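Local coordinates for protein malic enzyme (Entamoeba histolytica, PDB 3NV9) that probably catalyses the oxidative decarboxylation of malate to pyruvate with a nicotinamide cofactor, working as a deeply entangled dimer that can activate metronidazole, at residues 119-124 with 130-135; 199-204 with 359-364; 52-55 with 59-62. One frame throughout, in Å; residues are numbered along the deposited sequence.

Interaction 1. Residues 119-124 with 130-135; sequences GKALLM and IDAVPI
Ala-121 and Ala-132 meet in the middle of this buried contact, their CB atoms 4.1 Å apart, and the pair illustrates how small side chains let a helix settle close upon a strand. The axes of the short segments 119-124 and 131-135 approach to 7.0 Å and run almost exactly antiparallel, at 176°. The methyl of Ala-121 lies nearer still to the strand backbone, with CB 3.4 Å from Ala-132 O, and it also touches CD of Pro-134. One turn farther along the helix, Met-124 extends the apolar line. Its CG stands beside the backbone N, anti to the carbonyl carbon (chi1 -82°); the extended chain then carries SD past the Ala-132 methyl, 3.6 Å from Ala-132 CB, and leads its end away from the strand. Closer to its own backbone, Met-124 CB touches Ile-130 CB at 3.9 Å. Phe-363 and Leu-367, on helix 363-372, also pack against the methionine.

Outward from this apolar row the contact turns polar. Ile-130 N donates to Met-124 O over 2.9 Å in a fairly straight bond (164°), arriving from above the carbonyl plane and not on a lone pair. Water 1 then bridges the two elements: it donates to Ala-121 O and Ile-130 O, though further acceptors compete for its protons, and it takes a weak bond from Ala-132 N. On the strand's other side, Asp-131 points away from the helix, forms a salt bridge with Lys-125 and accepts a bond from Ile-49 N of the second subunit. The whole is the return half of a beta-alpha-beta crossover, in which helix 114-128 carries the chain from strand 92-97 to its parallel neighbour 131-136 in the sheet of the N-terminal domain.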
loop_
_atom_site.group_PDB
_atom_site.type_symbol
_atom_site.label_atom_id
_atom_site.label_comp_id
_atom_site.label_asym_id
_atom_site.label_seq_id
_atom_site.Cartn_x
_atom_site.Cartn_y
_atom_site.Cartn_z
ATOM N N GLY A 119 4.568 4.130 10.927
ATOM C CA GLY A 119 3.931 4.737 12.096
ATOM C C GLY A 119 2.958 5.806 11.647
ATOM O O GLY A 119 1.879 5.914 12.201
ATOM N N LYS A 120 3.322 6.582 10.627
ATOM C CA LYS A 120 2.382 7.587 10.041
ATOM C C LYS A 120 1.150 6.879 9.469
ATOM O O LYS A 120 0.044 7.329 9.669
ATOM C CB LYS A 120 3.007 8.433 8.885
ATOM C CG LYS A 120 4.261 9.250 9.199
ATOM C CD LYS A 120 3.922 10.535 9.932
ATOM C CE LYS A 120 5.240 11.342 10.096
ATOM N NZ LYS A 120 4.975 12.686 10.803
ATOM N N ALA A 121 1.357 5.777 8.751
ATOM C CA ALA A 121 0.232 5.115 8.139
ATOM C C ALA A 121 -0.630 4.553 9.256
ATOM O O ALA A 121 -1.842 4.578 9.118
ATOM C CB ALA A 121 0.689 3.992 7.255
ATOM N N LEU A 122 0.013 3.988 10.318
ATOM C CA LEU A 122 -0.704 3.403 11.460
ATOM C C LEU A 122 -1.619 4.508 12.057
ATOM O O LEU A 122 -2.833 4.283 12.298
ATOM C CB LEU A 122 0.276 2.878 12.540
ATOM C CG LEU A 122 -0.351 2.588 13.930
ATOM C CD1 LEU A 122 -1.290 1.315 13.866
ATOM C CD2 LEU A 122 0.655 2.427 15.110
ATOM N N LEU A 123 -1.052 5.708 12.210
ATOM C CA LEU A 123 -1.825 6.841 12.797
ATOM C C LEU A 123 -2.931 7.374 11.898
ATOM O O LEU A 123 -3.955 7.878 12.369
ATOM C CB LEU A 123 -0.913 8.003 13.174
ATOM C CG LEU A 123 0.135 7.756 14.252
ATOM C CD1 LEU A 123 1.079 9.006 14.420
ATOM C CD2 LEU A 123 -0.493 7.277 15.589
ATOM N N MET A 124 -2.712 7.328 10.600
ATOM C CA MET A 124 -3.790 7.803 9.700
ATOM C C MET A 124 -5.023 6.904 9.846
ATOM O O MET A 124 -6.172 7.346 9.761
ATOM C CB MET A 124 -3.299 7.817 8.272
ATOM C CG MET A 124 -2.491 9.114 7.996
ATOM S SD MET A 124 -1.709 8.941 6.418
ATOM C CE MET A 124 -0.376 10.179 6.582
ATOM N N ILE A 130 -8.221 6.880 7.804
ATOM C CA ILE A 130 -7.630 6.871 6.492
ATOM C C ILE A 130 -6.879 5.583 6.167
ATOM O O ILE A 130 -6.166 5.058 7.036
ATOM C CB ILE A 130 -6.724 8.089 6.379
ATOM C CG1 ILE A 130 -7.579 9.353 6.623
ATOM C CG2 ILE A 130 -6.108 8.198 5.018
ATOM C CD1 ILE A 130 -6.779 10.521 7.051
ATOM N N ASP A 131 -7.052 5.013 4.956
ATOM C CA ASP A 131 -6.169 3.845 4.576
ATOM C C ASP A 131 -4.859 4.360 3.971
ATOM O O ASP A 131 -4.887 5.152 3.076
ATOM C CB ASP A 131 -6.892 2.891 3.642
ATOM C CG ASP A 131 -8.099 2.252 4.326
ATOM O OD1 ASP A 131 -7.913 1.558 5.346
ATOM O OD2 ASP A 131 -9.236 2.456 3.860
ATOM N N ALA A 132 -3.709 3.974 4.490
ATOM C CA ALA A 132 -2.461 4.601 4.047
ATOM C C ALA A 132 -1.340 3.564 4.118
ATOM O O ALA A 132 -1.395 2.651 4.943
ATOM C CB ALA A 132 -2.161 5.757 4.869
ATOM N N VAL A 133 -0.378 3.646 3.197
ATOM C CA VAL A 133 0.740 2.769 3.263
ATOM C C VAL A 133 2.071 3.531 3.089
ATOM O O VAL A 133 2.138 4.535 2.417
ATOM C CB VAL A 133 0.648 1.579 2.288
ATOM C CG1 VAL A 133 -0.399 0.576 2.763
ATOM C CG2 VAL A 133 0.467 2.016 0.875
ATOM N N PRO A 134 3.130 3.048 3.740
ATOM C CA PRO A 134 4.425 3.688 3.471
ATOM C C PRO A 134 4.830 3.492 1.981
ATOM O O PRO A 134 4.596 2.397 1.397
ATOM C CB PRO A 134 5.374 2.971 4.438
ATOM C CG PRO A 134 4.649 1.690 4.864
ATOM C CD PRO A 134 3.227 1.781 4.487
ATOM N N ILE A 135 5.375 4.546 1.343
ATOM C CA ILE A 135 6.000 4.401 0.011
ATOM C C ILE A 135 7.375 4.989 0.084
ATOM O O ILE A 135 7.543 6.155 -0.170
ATOM C CB ILE A 135 5.210 5.135 -1.074
ATOM C CG1 ILE A 135 3.758 4.646 -1.115
ATOM C CG2 ILE A 135 5.857 4.987 -2.493
ATOM C CD1 ILE A 135 3.566 3.296 -1.802
HETATM O O HOH W 1 -3.868 3.481 7.275
#

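Interaction 2. Residues 199-204 with 359-364; sequences ASVTLA and NSVGFP
Val-201 carries nearly all of this contact from the helical side, dividing its two methyls between separate parts of the turn opposite. The tight half lies under CG1, which sits anti to the carbonyl carbon of its own residue (chi1 -63°). This methyl presses on the peptide of the turn, with Val-201 CG1 3.6 Å from Gly-362 N, and it also meets the valine next door, Val-201 CG1 to Val-361 CG1 being 3.7 Å. The two valines cross at a slant. Because Gly-362 has no side chain, the backbones draw close here, and the CA atoms of Val-201 and Gly-362 lie 5.8 Å apart. Val-201 CG2 rests on the first residue of the turn, 3.7 Å from Asn-359 N.

The turn that receives these methyls is a short 3-10 segment, 359-361, running straight into helix 363-372, with Gly-362 as its N-cap. Asn-359 O grips the junction with two bonds, accepting from Gly-362 N and from Phe-363 N, each at 2.7 Å. In the nucleotide-binding domain, of Rossmann type, the contact joins helix 193-213, which comes before the sheet strands in the chain, to the turn that comes after its last strand, 345-348.

The looser half lies around the remaining side chains. Ser-200 points its CB toward the turn but touches none of it, and OG bonds to Ala-383 O instead. Asn-359 leads its amide away from Val-201: ND2 bonds to Thr-198 OG1, and CG lies at the edge of the Phe-363 ring, in its plane. A glycerol, probably from the crystallisation liquor, is bound about 3 Å from this asparagine side chain, consistent with a pocket there, and Tyr-65 of the second subunit packs against the same residue.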
loop_
_atom_site.group_PDB
_atom_site.type_symbol
_atom_site.label_atom_id
_atom_site.label_comp_id
_atom_site.label_asym_id
_atom_site.label_seq_id
_atom_site.Cartn_x
_atom_site.Cartn_y
_atom_site.Cartn_z
ATOM N N ALA A 199 3.368 22.998 10.794
ATOM C CA ALA A 199 2.998 24.373 11.046
ATOM C C ALA A 199 1.556 24.401 11.531
ATOM O O ALA A 199 1.248 25.139 12.436
ATOM C CB ALA A 199 3.163 25.189 9.807
ATOM N N SER A 200 0.682 23.557 11.001
ATOM C CA SER A 200 -0.686 23.488 11.602
ATOM C C SER A 200 -0.718 23.301 13.144
ATOM O O SER A 200 -1.341 24.075 13.859
ATOM C CB SER A 200 -1.523 22.411 10.919
ATOM O OG SER A 200 -2.848 22.485 11.342
ATOM N N VAL A 201 -0.055 22.275 13.657
ATOM C CA VAL A 201 -0.121 22.005 15.112
ATOM C C VAL A 201 0.731 22.998 15.876
ATOM O O VAL A 201 0.463 23.276 17.059
ATOM C CB VAL A 201 0.360 20.580 15.458
ATOM C CG1 VAL A 201 -0.579 19.570 14.806
ATOM C CG2 VAL A 201 1.800 20.330 14.925
ATOM N N THR A 202 1.776 23.524 15.223
ATOM C CA THR A 202 2.596 24.530 15.922
ATOM C C THR A 202 1.784 25.797 16.240
ATOM O O THR A 202 1.800 26.279 17.365
ATOM C CB THR A 202 3.902 24.924 15.202
ATOM O OG1 THR A 202 4.607 23.759 14.790
ATOM C CG2 THR A 202 4.770 25.690 16.166
ATOM N N LEU A 203 1.108 26.326 15.224
ATOM C CA LEU A 203 0.121 27.386 15.395
ATOM C C LEU A 203 -0.920 27.007 16.474
ATOM O O LEU A 203 -1.194 27.804 17.373
ATOM C CB LEU A 203 -0.580 27.716 14.049
ATOM C CG LEU A 203 -1.607 28.853 14.199
ATOM C CD1 LEU A 203 -1.062 30.102 14.933
ATOM C CD2 LEU A 203 -2.178 29.243 12.888
ATOM N N ALA A 204 -1.485 25.796 16.416
ATOM C CA ALA A 204 -2.489 25.413 17.453
ATOM C C ALA A 204 -1.955 25.548 18.870
ATOM O O ALA A 204 -2.614 26.169 19.756
ATOM C CB ALA A 204 -3.038 23.993 17.222
ATOM N N ASN A 359 2.919 16.901 14.225
ATOM C CA ASN A 359 1.906 16.790 13.185
ATOM C C ASN A 359 0.855 15.630 13.302
ATOM O O ASN A 359 -0.183 15.710 12.674
ATOM C CB ASN A 359 2.516 16.846 11.780
ATOM C CG ASN A 359 3.619 15.792 11.533
ATOM O OD1 ASN A 359 3.467 14.641 11.885
ATOM N ND2 ASN A 359 4.726 16.207 10.856
ATOM N N SER A 360 1.165 14.570 14.066
ATOM C CA SER A 360 0.283 13.446 14.257
ATOM C C SER A 360 -1.054 13.893 14.829
ATOM O O SER A 360 -2.050 13.204 14.751
ATOM C CB SER A 360 0.919 12.435 15.231
ATOM O OG SER A 360 1.164 13.018 16.515
ATOM N N VAL A 361 -1.059 15.079 15.383
ATOM C CA VAL A 361 -2.245 15.667 15.945
ATOM C C VAL A 361 -2.962 16.681 14.977
ATOM O O VAL A 361 -3.955 17.341 15.342
ATOM C CB VAL A 361 -1.851 16.095 17.408
ATOM C CG1 VAL A 361 -1.768 17.515 17.630
ATOM C CG2 VAL A 361 -2.626 15.294 18.435
ATOM N N GLY A 362 -2.486 16.760 13.729
ATOM C CA GLY A 362 -3.080 17.616 12.689
ATOM C C GLY A 362 -3.249 16.875 11.369
ATOM O O GLY A 362 -4.299 16.948 10.743
ATOM N N PHE A 363 -2.273 16.071 10.963
ATOM C CA PHE A 363 -2.467 15.353 9.664
ATOM C C PHE A 363 -3.712 14.404 9.499
ATOM O O PHE A 363 -4.326 14.363 8.409
ATOM C CB PHE A 363 -1.155 14.738 9.135
ATOM C CG PHE A 363 -0.665 13.498 9.880
ATOM C CD1 PHE A 363 0.537 13.522 10.561
ATOM C CD2 PHE A 363 -1.354 12.287 9.794
ATOM C CE1 PHE A 363 1.023 12.399 11.206
ATOM C CE2 PHE A 363 -0.862 11.137 10.401
ATOM C CZ PHE A 363 0.323 11.200 11.142
ATOM N N PRO A 364 -4.111 13.672 10.570
ATOM C CA PRO A 364 -5.252 12.755 10.358
ATOM C C PRO A 364 -6.509 13.529 9.984
ATOM O O PRO A 364 -7.282 13.102 9.091
ATOM C CB PRO A 364 -5.405 12.037 11.710
ATOM C CG PRO A 364 -4.029 12.129 12.311
ATOM C CD PRO A 364 -3.470 13.463 11.872
#

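Interaction 3. Residues 52-55 with 59-62; sequences KCTL and NWFN
Thr-54 and Trp-60 make the aromatic part of this contact, a CH-pi interaction in which the threonine methyl sits over one face of the indole. Thr-54 CG2 lies 3.7 Å from the centroid of the six-membered ring of Trp-60 and only 8° off its normal. The methyl is put there by a first torsion of -179°, which sends OG1 anti to the backbone N and leaves CG2 between N and the carbonyl carbon. The two side chains cross at about a right angle. Phe-468 of the second subunit also meets the indole edge-to-face.

Apolar packing is slighter. Leu-55 CD2 reaches Phe-61 CE1 at 4.5 Å, approaching the ring obliquely.

The polar bonds look outward. Trp-60 NE1 donates to Ala-6 O of the second subunit, and Leu-55 N is bonded to Gln-460 OE1 of that subunit; within the chain, Thr-54 O is held by the hydroxyl of Tyr-64. The arrangement is a loop linking strand 47-51 to helix 61-64, which doubles back so that Thr-54 and Leu-55 meet the aromatic rings of Trp-60 and Phe-61, set into the subunit interface of the entangled dimer.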
loop_
_atom_site.group_PDB
_atom_site.type_symbol
_atom_site.label_atom_id
_atom_site.label_comp_id
_atom_site.label_asym_id
_atom_site.label_seq_id
_atom_site.Cartn_x
_atom_site.Cartn_y
_atom_site.Cartn_z
ATOM N N LYS A 52 -12.350 -5.421 3.426
ATOM C CA LYS A 52 -13.442 -4.572 3.919
ATOM C C LYS A 52 -14.724 -4.902 3.174
ATOM O O LYS A 52 -15.689 -4.158 3.318
ATOM C CB LYS A 52 -13.166 -3.105 3.657
ATOM C CG LYS A 52 -12.624 -2.847 2.261
ATOM C CD LYS A 52 -13.171 -1.592 1.565
ATOM C CE LYS A 52 -12.840 -0.325 2.221
ATOM N NZ LYS A 52 -12.806 0.708 1.054
ATOM N N CYS A 53 -14.756 -5.983 2.390
ATOM C CA CYS A 53 -15.999 -6.345 1.633
ATOM C C CYS A 53 -16.596 -7.705 2.093
ATOM O O CYS A 53 -15.947 -8.446 2.844
ATOM C CB CYS A 53 -15.653 -6.419 0.147
ATOM S SG CYS A 53 -14.303 -7.609 -0.187
ATOM N N THR A 54 -17.831 -8.042 1.695
ATOM C CA THR A 54 -18.388 -9.322 2.162
ATOM C C THR A 54 -17.675 -10.505 1.552
ATOM O O THR A 54 -17.406 -10.531 0.368
ATOM C CB THR A 54 -19.901 -9.433 1.901
ATOM O OG1 THR A 54 -20.373 -10.661 2.400
ATOM C CG2 THR A 54 -20.264 -9.372 0.436
ATOM N N LEU A 55 -17.385 -11.508 2.368
ATOM C CA LEU A 55 -16.813 -12.767 1.869
ATOM C C LEU A 55 -17.684 -13.951 2.348
ATOM O O LEU A 55 -17.194 -14.987 2.825
ATOM C CB LEU A 55 -15.343 -12.918 2.298
ATOM C CG LEU A 55 -14.400 -11.740 1.986
ATOM C CD1 LEU A 55 -13.162 -11.817 2.859
ATOM C CD2 LEU A 55 -14.033 -11.775 0.563
ATOM N N ASN A 59 -18.634 -17.846 -4.456
ATOM C CA ASN A 59 -19.089 -17.120 -5.614
ATOM C C ASN A 59 -18.940 -15.654 -5.580
ATOM O O ASN A 59 -18.863 -15.038 -6.655
ATOM C CB ASN A 59 -20.483 -17.509 -6.059
ATOM C CG ASN A 59 -20.532 -18.942 -6.475
ATOM O OD1 ASN A 59 -19.812 -19.365 -7.391
ATOM N ND2 ASN A 59 -21.332 -19.728 -5.763
ATOM N N TRP A 60 -18.901 -15.072 -4.384
ATOM C CA TRP A 60 -18.515 -13.659 -4.296
ATOM C C TRP A 60 -17.207 -13.350 -5.051
ATOM O O TRP A 60 -17.032 -12.204 -5.426
ATOM C CB TRP A 60 -18.417 -13.161 -2.834
ATOM C CG TRP A 60 -19.802 -12.820 -2.315
ATOM C CD1 TRP A 60 -20.604 -13.601 -1.502
ATOM C CD2 TRP A 60 -20.563 -11.655 -2.647
ATOM N NE1 TRP A 60 -21.796 -12.949 -1.286
ATOM C CE2 TRP A 60 -21.791 -11.752 -1.971
ATOM C CE3 TRP A 60 -20.304 -10.521 -3.433
ATOM C CZ2 TRP A 60 -22.784 -10.775 -2.078
ATOM C CZ3 TRP A 60 -21.280 -9.537 -3.534
ATOM C CH2 TRP A 60 -22.517 -9.676 -2.863
ATOM N N PHE A 61 -16.297 -14.323 -5.261
ATOM C CA PHE A 61 -15.010 -13.956 -5.893
ATOM C C PHE A 61 -15.254 -13.635 -7.348
ATOM O O PHE A 61 -14.573 -12.809 -7.933
ATOM C CB PHE A 61 -13.952 -15.057 -5.827
ATOM C CG PHE A 61 -13.436 -15.336 -4.469
ATOM C CD1 PHE A 61 -12.835 -14.325 -3.702
ATOM C CD2 PHE A 61 -13.509 -16.630 -3.950
ATOM C CE1 PHE A 61 -12.327 -14.611 -2.420
ATOM C CE2 PHE A 61 -12.992 -16.939 -2.669
ATOM C CZ PHE A 61 -12.397 -15.932 -1.909
ATOM N N ASN A 62 -16.266 -14.280 -7.917
ATOM C CA ASN A 62 -16.755 -13.957 -9.247
ATOM C C ASN A 62 -17.206 -12.516 -9.455
ATOM O O ASN A 62 -17.197 -12.026 -10.583
ATOM C CB ASN A 62 -17.838 -14.972 -9.650
ATOM C CG ASN A 62 -17.323 -16.374 -9.565
ATOM O OD1 ASN A 62 -16.119 -16.599 -9.829
ATOM N ND2 ASN A 62 -18.167 -17.314 -9.111
#

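Interactions 1 and 2 belong to the core and touch: Leu-123 CD1 lies 3.5 Å from Ser-360 CB, so helix 114-128 of the N-terminal domain meets the turn that starts helix 363-372 of the nucleotide-binding domain. Interaction 1 combines apolar packing with a backbone bond and a bridging water, whereas interaction 2 relies across its segments on valine methyls alone. Interaction 3 stands apart, its centre about 36 Å from that of the chain, and uses an aromatic face; yet it too is buried, with the second subunit packed against it. That subunit reaches all three, and in interaction 3 it comes within reach of every residue.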